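Local coordinates for protein methyltransferase FkbM (Methylobacillus flagellatus KT, PDB 2PY6) that is assigned to the FkbM family of methyltransferases and probably transfers a methyl group from S-adenosylmethionine to a substrate not yet identified, at residues K229-G234 against R254-E259; T337-D342 against H361-A366; A291-I296 against A350-R355; C233-G238 against Q266-V271. One frame throughout, in Å; residues are numbered along the deposited sequence.

How the contacts relate
Contacts 1 and 2 belong to one sheet. Strands 229-233 and 338-341 are neighbours in it, and the contact centres are about 10 Å apart. Asp232 OD1 and Lys340 NZ form a salt bridge between them at 2.8 Å. Contact 4 continues from contact 1 through Cys233 and Gly234. Glu259 OE1 lies 2.8 Å from Ser236 N there, a probable hydrogen bond. Contact 3 sits off the sheet, with Cys233 SG 3.4 Å from Ala291 CB and Met341 CE 3.7 Å from Ala350 CB. The loop of contact 4 has the place and spacing of the glycine-rich cofactor loop of class I methyltransferases. Contacts 1 and 4 therefore probably frame the cofactor site.

Contact 1 (K229-G234 against R254-E259); sequences KMVDCG and RVWMIE
Met230 uses both of its backbone polar atoms on strand 254-258. Met230 N donates to Arg254 O at 2.9 Å, and Met230 O accepts from Trp256 N at 2.8 Å. Asp232 repeats the pattern two residues on, with Trp256 O and Ile258 N. The bond from Ile258 N to Asp232 O is almost straight, 176° at the hydrogen. Gly234 N ends the parallel ladder on Ile258 O at 2.9 Å.

Apolar contacts lie on both faces. On the Val231 face the indole of Trp256 leans back across strand 229-233. Its CG is anti to the carbonyl carbon (chi1 -60°), which brings Trp256 CE3 to 3.7 Å from Val231 CG2. Further along the ring, Trp256 CZ3 meets Lys229 CB at 3.9 Å. Arg254 CG sits above one indole face, towards the rim. Val231 CG1 touches Ile258 CD1 at 3.7 Å. On the other face, Met230 CE lies beside Val255 CG1 at 4.0 Å.

The polar ends turn to other partners. Trp256 NE1 bonds to Asp333, Asp232 pairs with Lys340, and Glu259 OE1 bonds to Ser236 N. Asp232 OD2 rests against Met257 CE at 3.6 Å. With an alanine here in place of Trp256, Val231 CG2 and Lys229 CB would probably lose this packing, and Asp333 its indole donor.

These are the two strands of a beta-alpha-beta unit in a Rossmann-like fold. Apolar side chains fill the middle of both faces. Lys229 and Arg254 lie at the start of the strands. The acids Asp232 and Glu259 lie towards the other end, where class I methyltransferases usually hold their cofactor.

Contact 2 (T337-D342 against H361-A366); sequences TFIKMD and HKPKLA
Phe338 reaches strand 364-368 because CG stands anti to its backbone N (chi1 -179°). This puts Phe338 CD1 at 3.8 Å from Lys364 CB and Phe338 CE1 at 3.9 Å from Ala366 CB. Lys364 folds back on itself with bends at its third and fourth torsions (chi3 -67°). Lys364 NZ thereby returns to Thr337 O, a weak bond at 3.5 Å.

That carbonyl oxygen has three donors. Lys364 N approaches Thr337 O at 3.0 Å, from above the carbonyl plane (44° out of it). A water also donates to Thr337 O and takes a hydrogen bond from Lys364 NZ at 2.8 Å. The ammonium has a stronger partner in Glu228, with which it forms a salt bridge.

On the opposite face, Ile339 and Leu365 lie side by side and point the same way. Ile339 CB meets Leu365 CD2 at 3.7 Å. The end of the isoleucine chain, Ile339 CD1, touches Pro363 CG at 3.9 Å.

The backbones pair in parallel. Ile339 N donates to Lys364 O at 2.9 Å. Ile339 O accepts from Ala366 N, and Ala366 O from Met341 N. This join is part of the parallel core of the Rossmann-like sheet.

Strand 229-233 lies on the other side of strand 338-341. Lys340 NZ bonds to Gly234 O at the end of that strand. Helix 347-352 packs on Met341. Beyond strand 364-368 comes the antiparallel strand 404-408, which meets Leu365 through Phe408 and Ala366 through Cys405 and Tyr407.

Contact 3 (A291-I296 against A350-R355); sequences AGENTI and ALKGAR
Ala291 meets Ala350 methyl to methyl, with the two CB atoms 4.1 Å apart. The carbonyl oxygen of Ala291 also rests on that methyl, 3.7 Å from Ala350 CB.

Gly292 comes next and makes its contact through the backbone. Its O receives a C-H contact from Gly353 CA at 3.4 Å, close to straight at 159°. A side chain on Gly353 would run into this oxygen. A water donates to Gly292 O at 2.7 Å and to Ala350 O at 2.6 Å, and so bridges the loop to helix 347-352.

The loop links strands 290-291 and 296-299 of a small three-stranded sheet. Helix 347-352 follows strand 338-341 of the main Rossmann-like sheet, and Ala350 also packs on Met341 of that strand. The contact thus ties the small sheet to the main one.

With CG between the backbone N and the carbonyl carbon (chi1 50°), the extended chain of Glu293 runs alongside that of Lys352, pointing the same way. Glu293 OE1 touches Lys352 CD at 3.8 Å. Glu293 OE2 and Lys352 NZ are 4.5 Å apart, too far for a salt bridge. A second water links the two atoms, and Glu293 OE2 is bonded to Ser349 as well.

Contact 4 (C233-G238 against Q266-V271); sequences CGASIG and QTLQNV
Leu268 points the end of its side chain into the turn Ala235-Gly238. Its CG lies anti to the carbonyl carbon (chi1 -69°), which turns the isobutyl group onto Ser236 O. Leu268 CG is 3.5 Å from that oxygen, and both methyls are close to it too. Leu268 CD2 also meets Gly238 N at 3.5 Å, while CD1 reaches Ala235 CB at 4.2 Å. An alanine in its place would probably open a gap against the turn and leave Ser236 O and the Ala235 methyl without this packing.

Thr267 and Ile237 lie side by side and point the same way, with Thr267 CG2 at 3.8 Å from Ile237 CB. One turn further along the helix, Val271 presses CG2 tightly on Ile237 O at 3.2 Å.

The turn is type II', closed by Gly238 N to Ala235 O at 2.9 Å. Asp232, Gly234 and Gly238 match the spacing of the glycine-rich motif of class I methyltransferases, so the loop probably helps bind the cofactor.

It leads from strand 229-233 into helix 239-248, with Gly238 at the N-cap. Helix 262-274 flanks it, and Ala235 and Leu268 both pack on Met257 of strand 254-258.

Contact 1 (K229-G234 against R254-E259)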
loop_
_atom_site.group_PDB
_atom_site.type_symbol
_atom_site.label_atom_id
_atom_site.label_comp_id
_atom_site.label_asym_id
_atom_site.label_seq_id
_atom_site.Cartn_x
_atom_site.Cartn_y
_atom_site.Cartn_z
ATOM N N LYS A 229 -23.655 -3.919 -32.066
ATOM C CA LYS A 229 -24.061 -2.527 -31.956
ATOM C C LYS A 229 -24.701 -2.442 -30.581
ATOM O O LYS A 229 -25.839 -2.903 -30.362
ATOM C CB LYS A 229 -25.002 -2.101 -33.100
ATOM C CG LYS A 229 -24.346 -2.172 -34.522
ATOM C CD LYS A 229 -25.398 -2.074 -35.654
ATOM C CE LYS A 229 -24.747 -2.006 -37.057
ATOM N NZ LYS A 229 -25.706 -2.074 -38.243
HETATM N N MSE A 230 -23.919 -1.910 -29.643
HETATM C CA MSE A 230 -24.308 -1.835 -28.231
HETATM C C MSE A 230 -24.772 -0.472 -27.708
HETATM O O MSE A 230 -24.076 0.544 -27.890
HETATM C CB MSE A 230 -23.096 -2.268 -27.353
HETATM C CG MSE A 230 -23.413 -2.273 -25.926
HETATM SE SE MSE A 230 -22.124 -2.918 -24.665
HETATM C CE MSE A 230 -20.738 -1.816 -24.898
ATOM N N VAL A 231 -25.947 -0.472 -27.066
ATOM C CA VAL A 231 -26.424 0.687 -26.327
ATOM C C VAL A 231 -25.946 0.407 -24.892
ATOM O O VAL A 231 -26.356 -0.570 -24.227
ATOM C CB VAL A 231 -27.962 0.875 -26.397
ATOM C CG1 VAL A 231 -28.421 2.075 -25.569
ATOM C CG2 VAL A 231 -28.413 1.021 -27.848
ATOM N N ASP A 232 -25.016 1.243 -24.449
ATOM C CA ASP A 232 -24.450 1.159 -23.098
ATOM C C ASP A 232 -25.185 2.225 -22.275
ATOM O O ASP A 232 -24.766 3.383 -22.163
ATOM C CB ASP A 232 -22.952 1.378 -23.186
ATOM C CG ASP A 232 -22.267 1.350 -21.857
ATOM O OD1 ASP A 232 -22.937 1.199 -20.815
ATOM O OD2 ASP A 232 -21.032 1.513 -21.872
ATOM N N CYS A 233 -26.298 1.799 -21.687
ATOM C CA CYS A 233 -27.182 2.680 -20.961
ATOM C C CYS A 233 -26.766 2.676 -19.489
ATOM O O CYS A 233 -26.876 1.648 -18.804
ATOM C CB CYS A 233 -28.631 2.218 -21.217
ATOM S SG CYS A 233 -29.865 3.309 -20.627
ATOM N N GLY A 234 -26.286 3.834 -19.029
ATOM C CA GLY A 234 -25.690 4.020 -17.699
ATOM C C GLY A 234 -24.217 3.625 -17.844
ATOM O O GLY A 234 -23.739 2.724 -17.168
ATOM N N ARG A 254 -20.670 -0.664 -33.492
ATOM C CA ARG A 254 -21.059 0.605 -32.923
ATOM C C ARG A 254 -21.282 0.522 -31.436
ATOM O O ARG A 254 -21.723 -0.507 -30.926
ATOM C CB ARG A 254 -22.367 1.025 -33.587
ATOM C CG ARG A 254 -22.771 2.479 -33.511
ATOM C CD ARG A 254 -21.853 3.453 -34.208
ATOM N NE ARG A 254 -22.458 4.791 -34.195
ATOM C CZ ARG A 254 -22.541 5.594 -33.134
ATOM N NH1 ARG A 254 -22.017 5.253 -31.946
ATOM N NH2 ARG A 254 -23.138 6.763 -33.257
ATOM N N VAL A 255 -20.940 1.598 -30.729
ATOM C CA VAL A 255 -21.302 1.711 -29.326
ATOM C C VAL A 255 -21.873 3.094 -29.050
ATOM O O VAL A 255 -21.231 4.084 -29.316
ATOM C CB VAL A 255 -20.130 1.403 -28.367
ATOM C CG1 VAL A 255 -20.559 1.638 -26.926
ATOM C CG2 VAL A 255 -19.655 -0.047 -28.558
ATOM N N TRP A 256 -23.092 3.138 -28.522
ATOM C CA TRP A 256 -23.701 4.380 -28.055
ATOM C C TRP A 256 -23.687 4.354 -26.541
ATOM O O TRP A 256 -24.410 3.583 -25.919
ATOM C CB TRP A 256 -25.139 4.491 -28.481
ATOM C CG TRP A 256 -25.396 4.464 -29.930
ATOM C CD1 TRP A 256 -25.402 5.537 -30.785
ATOM C CD2 TRP A 256 -25.768 3.321 -30.704
ATOM N NE1 TRP A 256 -25.741 5.124 -32.036
ATOM C CE2 TRP A 256 -25.992 3.774 -32.020
ATOM C CE3 TRP A 256 -25.965 1.960 -30.403
ATOM C CZ2 TRP A 256 -26.381 2.915 -33.055
ATOM C CZ3 TRP A 256 -26.352 1.119 -31.415
ATOM C CH2 TRP A 256 -26.529 1.587 -32.740
HETATM N N MSE A 257 -22.837 5.178 -25.945
HETATM C CA MSE A 257 -22.732 5.276 -24.507
HETATM C C MSE A 257 -23.606 6.427 -23.974
HETATM O O MSE A 257 -23.406 7.580 -24.367
HETATM C CB MSE A 257 -21.268 5.496 -24.102
HETATM C CG MSE A 257 -20.314 4.401 -24.527
HETATM SE SE MSE A 257 -18.529 4.626 -23.817
HETATM C CE MSE A 257 -18.587 4.023 -22.444
ATOM N N ILE A 258 -24.526 6.102 -23.057
ATOM C CA ILE A 258 -25.490 7.061 -22.474
ATOM C C ILE A 258 -25.234 7.213 -20.989
ATOM O O ILE A 258 -25.347 6.244 -20.241
ATOM C CB ILE A 258 -26.960 6.592 -22.691
ATOM C CG1 ILE A 258 -27.193 6.228 -24.179
ATOM C CG2 ILE A 258 -27.966 7.656 -22.217
ATOM C CD1 ILE A 258 -28.536 5.613 -24.415
ATOM N N GLU A 259 -24.878 8.429 -20.557
ATOM C CA GLU A 259 -24.598 8.678 -19.164
ATOM C C GLU A 259 -24.903 10.144 -18.798
ATOM O O GLU A 259 -24.321 11.026 -19.410
ATOM C CB GLU A 259 -23.107 8.373 -18.933
ATOM C CG GLU A 259 -22.583 8.810 -17.569
ATOM C CD GLU A 259 -23.277 8.108 -16.434
ATOM O OE1 GLU A 259 -23.494 6.852 -16.506
ATOM O OE2 GLU A 259 -23.567 8.796 -15.433
#

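Contact 2 (T337-D342 against H361-A366)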
loop_
_atom_site.group_PDB
_atom_site.type_symbol
_atom_site.label_atom_id
_atom_site.label_comp_id
_atom_site.label_asym_id
_atom_site.label_seq_id
_atom_site.Cartn_x
_atom_site.Cartn_y
_atom_site.Cartn_z
ATOM N N THR A 337 -27.964 -4.457 -31.545
ATOM C CA THR A 337 -27.886 -5.892 -31.365
ATOM C C THR A 337 -27.828 -6.244 -29.870
ATOM O O THR A 337 -28.052 -7.388 -29.517
ATOM C CB THR A 337 -26.604 -6.451 -32.059
ATOM O OG1 THR A 337 -25.428 -5.883 -31.463
ATOM C CG2 THR A 337 -26.603 -6.138 -33.574
ATOM N N PHE A 338 -27.557 -5.253 -29.010
ATOM C CA PHE A 338 -27.410 -5.462 -27.580
ATOM C C PHE A 338 -27.709 -4.191 -26.807
ATOM O O PHE A 338 -27.221 -3.111 -27.161
ATOM C CB PHE A 338 -25.963 -5.922 -27.299
ATOM C CG PHE A 338 -25.657 -6.198 -25.855
ATOM C CD1 PHE A 338 -26.480 -7.032 -25.090
ATOM C CD2 PHE A 338 -24.491 -5.727 -25.285
ATOM C CE1 PHE A 338 -26.202 -7.310 -23.786
ATOM C CE2 PHE A 338 -24.196 -6.001 -23.956
ATOM C CZ PHE A 338 -25.049 -6.798 -23.201
ATOM N N ILE A 339 -28.556 -4.314 -25.784
ATOM C CA ILE A 339 -28.809 -3.218 -24.849
ATOM C C ILE A 339 -28.439 -3.670 -23.411
ATOM O O ILE A 339 -29.018 -4.620 -22.847
ATOM C CB ILE A 339 -30.260 -2.645 -24.909
ATOM C CG1 ILE A 339 -30.593 -2.151 -26.319
ATOM C CG2 ILE A 339 -30.430 -1.452 -23.900
ATOM C CD1 ILE A 339 -32.051 -1.927 -26.568
ATOM N N LYS A 340 -27.415 -3.013 -22.877
ATOM C CA LYS A 340 -26.985 -3.174 -21.501
ATOM C C LYS A 340 -27.629 -2.005 -20.775
ATOM O O LYS A 340 -27.608 -0.871 -21.304
ATOM C CB LYS A 340 -25.461 -3.114 -21.392
ATOM C CG LYS A 340 -24.924 -2.933 -19.906
ATOM C CD LYS A 340 -24.792 -1.442 -19.566
ATOM C CE LYS A 340 -24.274 -1.165 -18.263
ATOM N NZ LYS A 340 -23.635 0.147 -18.310
HETATM N N MSE A 341 -28.198 -2.257 -19.597
HETATM C CA MSE A 341 -28.877 -1.221 -18.834
HETATM C C MSE A 341 -28.620 -1.354 -17.339
HETATM O O MSE A 341 -28.926 -2.400 -16.724
HETATM C CB MSE A 341 -30.377 -1.258 -19.083
HETATM C CG MSE A 341 -31.123 -0.048 -18.519
HETATM SE SE MSE A 341 -33.003 -0.034 -18.806
HETATM C CE MSE A 341 -33.006 0.385 -20.562
ATOM N N ASP A 342 -28.059 -0.284 -16.769
ATOM C CA ASP A 342 -27.875 -0.151 -15.341
ATOM C C ASP A 342 -27.920 1.343 -15.026
ATOM O O ASP A 342 -26.888 2.007 -15.080
ATOM C CB ASP A 342 -26.544 -0.717 -14.892
ATOM C CG ASP A 342 -26.356 -0.653 -13.379
ATOM O OD1 ASP A 342 -27.313 -0.375 -12.612
ATOM O OD2 ASP A 342 -25.222 -0.881 -12.963
ATOM N N HIS A 361 -36.385 -5.124 -33.470
ATOM C CA HIS A 361 -35.125 -5.849 -33.719
ATOM C C HIS A 361 -34.661 -6.945 -32.754
ATOM O O HIS A 361 -33.660 -7.617 -33.032
ATOM C CB HIS A 361 -34.027 -4.820 -33.861
ATOM C CG HIS A 361 -34.304 -3.838 -34.945
ATOM N ND1 HIS A 361 -34.302 -4.200 -36.271
ATOM C CD2 HIS A 361 -34.637 -2.522 -34.907
ATOM C CE1 HIS A 361 -34.616 -3.145 -37.007
ATOM N NE2 HIS A 361 -34.833 -2.120 -36.201
ATOM N N LYS A 362 -35.358 -7.098 -31.633
ATOM C CA LYS A 362 -35.059 -8.109 -30.659
ATOM C C LYS A 362 -33.576 -8.175 -30.341
ATOM O O LYS A 362 -32.936 -9.215 -30.511
ATOM C CB LYS A 362 -35.541 -9.473 -31.131
ATOM C CG LYS A 362 -35.623 -10.522 -30.023
ATOM C CD LYS A 362 -35.808 -11.912 -30.584
ATOM C CE LYS A 362 -35.624 -12.966 -29.547
ATOM N NZ LYS A 362 -35.539 -14.266 -30.215
ATOM N N PRO A 363 -33.025 -7.078 -29.849
ATOM C CA PRO A 363 -31.636 -7.179 -29.479
ATOM C C PRO A 363 -31.498 -7.999 -28.183
ATOM O O PRO A 363 -32.477 -8.153 -27.422
ATOM C CB PRO A 363 -31.246 -5.741 -29.234
ATOM C CG PRO A 363 -32.475 -5.058 -28.878
ATOM C CD PRO A 363 -33.600 -5.774 -29.523
ATOM N N LYS A 364 -30.307 -8.531 -27.952
ATOM C CA LYS A 364 -30.003 -9.149 -26.684
ATOM C C LYS A 364 -30.107 -8.039 -25.652
ATOM O O LYS A 364 -29.849 -6.862 -25.959
ATOM C CB LYS A 364 -28.581 -9.718 -26.666
ATOM C CG LYS A 364 -28.290 -10.836 -27.613
ATOM C CD LYS A 364 -26.823 -11.313 -27.531
ATOM C CE LYS A 364 -25.799 -10.306 -28.018
ATOM N NZ LYS A 364 -25.921 -10.112 -29.452
ATOM N N LEU A 365 -30.519 -8.382 -24.436
ATOM C CA LEU A 365 -30.611 -7.395 -23.370
ATOM C C LEU A 365 -29.969 -7.931 -22.108
ATOM O O LEU A 365 -30.118 -9.126 -21.760
ATOM C CB LEU A 365 -32.083 -7.051 -23.024
ATOM C CG LEU A 365 -33.080 -6.698 -24.137
ATOM C CD1 LEU A 365 -34.493 -6.614 -23.589
ATOM C CD2 LEU A 365 -32.713 -5.387 -24.822
ATOM N N ALA A 366 -29.298 -7.028 -21.408
ATOM C CA ALA A 366 -28.751 -7.298 -20.066
ATOM C C ALA A 366 -29.274 -6.155 -19.222
ATOM O O ALA A 366 -28.785 -5.013 -19.339
ATOM C CB ALA A 366 -27.270 -7.357 -20.069
HETATM O O HOH W 1 -28.217 -9.834 -30.963
#

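Contact 3 (A291-I296 against A350-R355)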
loop_
_atom_site.group_PDB
_atom_site.type_symbol
_atom_site.label_atom_id
_atom_site.label_comp_id
_atom_site.label_asym_id
_atom_site.label_seq_id
_atom_site.Cartn_x
_atom_site.Cartn_y
_atom_site.Cartn_z
ATOM N N ALA A 291 -31.469 8.179 -19.951
ATOM C CA ALA A 291 -32.384 7.412 -20.776
ATOM C C ALA A 291 -33.743 7.401 -20.060
ATOM O O ALA A 291 -33.829 7.030 -18.887
ATOM C CB ALA A 291 -31.874 5.982 -20.962
ATOM N N GLY A 292 -34.801 7.759 -20.790
ATOM C CA GLY A 292 -36.158 7.795 -20.236
ATOM C C GLY A 292 -37.140 7.565 -21.333
ATOM O O GLY A 292 -36.733 7.130 -22.402
ATOM N N GLU A 293 -38.428 7.763 -21.058
ATOM C CA GLU A 293 -39.458 7.459 -22.031
ATOM C C GLU A 293 -39.731 8.572 -23.007
ATOM O O GLU A 293 -40.220 8.324 -24.111
ATOM C CB GLU A 293 -40.760 6.907 -21.421
ATOM C CG GLU A 293 -41.378 7.640 -20.288
ATOM C CD GLU A 293 -42.531 6.834 -19.668
ATOM O OE1 GLU A 293 -43.579 6.643 -20.340
ATOM O OE2 GLU A 293 -42.364 6.403 -18.490
ATOM N N ASN A 294 -39.417 9.796 -22.629
ATOM C CA ASN A 294 -39.555 10.852 -23.571
ATOM C C ASN A 294 -38.453 11.862 -23.396
ATOM O O ASN A 294 -37.477 11.591 -22.665
ATOM C CB ASN A 294 -40.995 11.380 -23.559
ATOM C CG ASN A 294 -41.484 11.725 -22.205
ATOM O OD1 ASN A 294 -40.707 11.953 -21.281
ATOM N ND2 ASN A 294 -42.811 11.802 -22.077
ATOM N N THR A 295 -38.550 12.959 -24.147
ATOM C CA THR A 295 -37.565 13.990 -24.147
ATOM C C THR A 295 -37.968 15.101 -23.178
ATOM O O THR A 295 -38.960 15.789 -23.393
ATOM C CB THR A 295 -37.416 14.528 -25.551
ATOM O OG1 THR A 295 -37.077 13.446 -26.439
ATOM C CG2 THR A 295 -36.338 15.624 -25.607
ATOM N N ILE A 296 -37.178 15.273 -22.120
ATOM C CA ILE A 296 -37.454 16.263 -21.096
ATOM C C ILE A 296 -36.194 16.628 -20.304
ATOM O O ILE A 296 -35.329 15.800 -20.101
ATOM C CB ILE A 296 -38.545 15.748 -20.139
ATOM C CG1 ILE A 296 -39.078 16.874 -19.245
ATOM C CG2 ILE A 296 -38.049 14.527 -19.339
ATOM C CD1 ILE A 296 -40.279 16.430 -18.406
ATOM N N ALA A 350 -37.015 3.869 -19.123
ATOM C CA ALA A 350 -35.945 3.749 -20.072
ATOM C C ALA A 350 -36.206 2.711 -21.131
ATOM O O ALA A 350 -35.881 2.935 -22.269
ATOM C CB ALA A 350 -34.667 3.494 -19.351
ATOM N N LEU A 351 -36.793 1.575 -20.750
ATOM C CA LEU A 351 -37.155 0.532 -21.666
ATOM C C LEU A 351 -38.286 0.950 -22.600
ATOM O O LEU A 351 -38.290 0.578 -23.776
ATOM C CB LEU A 351 -37.563 -0.740 -20.904
ATOM C CG LEU A 351 -36.436 -1.543 -20.229
ATOM C CD1 LEU A 351 -37.022 -2.532 -19.225
ATOM C CD2 LEU A 351 -35.601 -2.251 -21.224
ATOM N N LYS A 352 -39.229 1.731 -22.094
ATOM C CA LYS A 352 -40.326 2.232 -22.919
ATOM C C LYS A 352 -39.771 3.183 -23.959
ATOM O O LYS A 352 -40.273 3.236 -25.056
ATOM C CB LYS A 352 -41.367 2.960 -22.075
ATOM C CG LYS A 352 -42.111 2.056 -21.110
ATOM C CD LYS A 352 -42.991 2.856 -20.228
ATOM C CE LYS A 352 -43.955 1.946 -19.523
ATOM N NZ LYS A 352 -44.829 2.698 -18.638
ATOM N N GLY A 353 -38.729 3.923 -23.607
ATOM C CA GLY A 353 -38.037 4.792 -24.570
ATOM C C GLY A 353 -37.193 4.043 -25.612
ATOM O O GLY A 353 -36.655 4.658 -26.528
ATOM N N ALA A 354 -37.076 2.720 -25.461
ATOM C CA ALA A 354 -36.385 1.846 -26.412
ATOM C C ALA A 354 -37.341 0.831 -27.052
ATOM O O ALA A 354 -36.894 -0.112 -27.703
ATOM C CB ALA A 354 -35.211 1.114 -25.685
ATOM N N ARG A 355 -38.655 1.037 -26.929
ATOM C CA ARG A 355 -39.605 0.040 -27.418
ATOM C C ARG A 355 -39.540 -0.310 -28.875
ATOM O O ARG A 355 -39.838 -1.447 -29.199
ATOM C CB ARG A 355 -41.070 0.336 -27.030
ATOM C CG ARG A 355 -41.679 1.562 -27.558
ATOM C CD ARG A 355 -42.958 1.896 -26.781
ATOM N NE ARG A 355 -43.569 3.161 -27.227
ATOM C CZ ARG A 355 -43.475 4.361 -26.635
ATOM N NH1 ARG A 355 -42.796 4.569 -25.500
ATOM N NH2 ARG A 355 -44.111 5.394 -27.194
HETATM O O HOH W 2 -35.009 5.202 -23.152
HETATM O O HOH W 3 -42.842 4.080 -16.571
#

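Contact 4 (C233-G238 against Q266-V271)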
loop_
_atom_site.group_PDB
_atom_site.type_symbol
_atom_site.label_atom_id
_atom_site.label_comp_id
_atom_site.label_asym_id
_atom_site.label_seq_id
_atom_site.Cartn_x
_atom_site.Cartn_y
_atom_site.Cartn_z
ATOM N N CYS A 233 -26.298 1.799 -21.687
ATOM C CA CYS A 233 -27.182 2.680 -20.961
ATOM C C CYS A 233 -26.766 2.676 -19.489
ATOM O O CYS A 233 -26.876 1.648 -18.804
ATOM C CB CYS A 233 -28.631 2.218 -21.217
ATOM S SG CYS A 233 -29.865 3.309 -20.627
ATOM N N GLY A 234 -26.286 3.834 -19.029
ATOM C CA GLY A 234 -25.690 4.020 -17.699
ATOM C C GLY A 234 -24.217 3.625 -17.844
ATOM O O GLY A 234 -23.739 2.724 -17.168
ATOM N N ALA A 235 -23.503 4.295 -18.748
ATOM C CA ALA A 235 -22.105 3.947 -19.091
ATOM C C ALA A 235 -21.060 4.173 -17.994
ATOM O O ALA A 235 -19.995 3.587 -18.078
ATOM C CB ALA A 235 -21.678 4.594 -20.381
ATOM N N SER A 236 -21.413 4.973 -16.976
ATOM C CA SER A 236 -20.594 5.312 -15.801
ATOM C C SER A 236 -19.152 5.678 -16.114
ATOM O O SER A 236 -18.889 6.754 -16.633
ATOM C CB SER A 236 -20.663 4.189 -14.747
ATOM O OG SER A 236 -21.993 4.009 -14.362
ATOM N N ILE A 237 -18.244 4.735 -15.860
ATOM C CA ILE A 237 -16.831 4.954 -15.990
ATOM C C ILE A 237 -16.233 4.138 -17.144
ATOM O O ILE A 237 -15.015 4.065 -17.280
ATOM C CB ILE A 237 -16.119 4.750 -14.601
ATOM C CG1 ILE A 237 -16.170 3.307 -14.126
ATOM C CG2 ILE A 237 -16.801 5.618 -13.557
ATOM C CD1 ILE A 237 -15.377 3.083 -12.858
ATOM N N GLY A 238 -17.109 3.547 -17.976
ATOM C CA GLY A 238 -16.679 2.875 -19.203
ATOM C C GLY A 238 -16.339 1.412 -19.153
ATOM O O GLY A 238 -15.828 0.891 -20.136
ATOM N N GLN A 266 -16.807 13.265 -17.500
ATOM C CA GLN A 266 -15.369 13.643 -17.505
ATOM C C GLN A 266 -14.485 12.381 -17.619
ATOM O O GLN A 266 -13.559 12.342 -18.389
ATOM C CB GLN A 266 -14.989 14.431 -16.240
ATOM C CG GLN A 266 -15.657 15.814 -16.150
ATOM C CD GLN A 266 -15.415 16.512 -14.808
ATOM O OE1 GLN A 266 -14.356 16.357 -14.200
ATOM N NE2 GLN A 266 -16.401 17.296 -14.355
ATOM N N THR A 267 -14.830 11.358 -16.847
ATOM C CA THR A 267 -14.137 10.080 -16.839
ATOM C C THR A 267 -14.210 9.374 -18.187
ATOM O O THR A 267 -13.230 8.771 -18.625
ATOM C CB THR A 267 -14.725 9.180 -15.727
ATOM O OG1 THR A 267 -14.469 9.797 -14.466
ATOM C CG2 THR A 267 -14.117 7.766 -15.737
ATOM N N LEU A 268 -15.359 9.433 -18.834
ATOM C CA LEU A 268 -15.522 8.811 -20.140
ATOM C C LEU A 268 -14.704 9.483 -21.188
ATOM O O LEU A 268 -14.363 8.831 -22.173
ATOM C CB LEU A 268 -16.983 8.789 -20.593
ATOM C CG LEU A 268 -17.825 7.852 -19.755
ATOM C CD1 LEU A 268 -19.274 8.040 -20.188
ATOM C CD2 LEU A 268 -17.361 6.408 -19.902
ATOM N N GLN A 269 -14.410 10.778 -21.034
ATOM C CA GLN A 269 -13.506 11.427 -21.986
ATOM C C GLN A 269 -12.084 10.848 -21.837
ATOM O O GLN A 269 -11.342 10.772 -22.811
ATOM C CB GLN A 269 -13.530 12.947 -21.848
ATOM C CG GLN A 269 -14.842 13.560 -22.275
ATOM C CD GLN A 269 -15.132 13.341 -23.747
ATOM O OE1 GLN A 269 -14.349 13.735 -24.600
ATOM N NE2 GLN A 269 -16.278 12.742 -24.049
ATOM N N ASN A 270 -11.725 10.442 -20.617
ATOM C CA ASN A 270 -10.439 9.791 -20.359
ATOM C C ASN A 270 -10.446 8.382 -20.969
ATOM O O ASN A 270 -9.471 7.952 -21.589
ATOM C CB ASN A 270 -10.167 9.635 -18.866
ATOM C CG ASN A 270 -10.078 10.946 -18.119
ATOM O OD1 ASN A 270 -9.746 12.007 -18.665
ATOM N ND2 ASN A 270 -10.321 10.858 -16.827
ATOM N N VAL A 271 -11.549 7.672 -20.770
ATOM C CA VAL A 271 -11.727 6.343 -21.363
ATOM C C VAL A 271 -11.643 6.426 -22.886
ATOM O O VAL A 271 -10.976 5.608 -23.505
ATOM C CB VAL A 271 -13.082 5.714 -20.934
ATOM C CG1 VAL A 271 -13.400 4.419 -21.746
ATOM C CG2 VAL A 271 -13.078 5.439 -19.442
#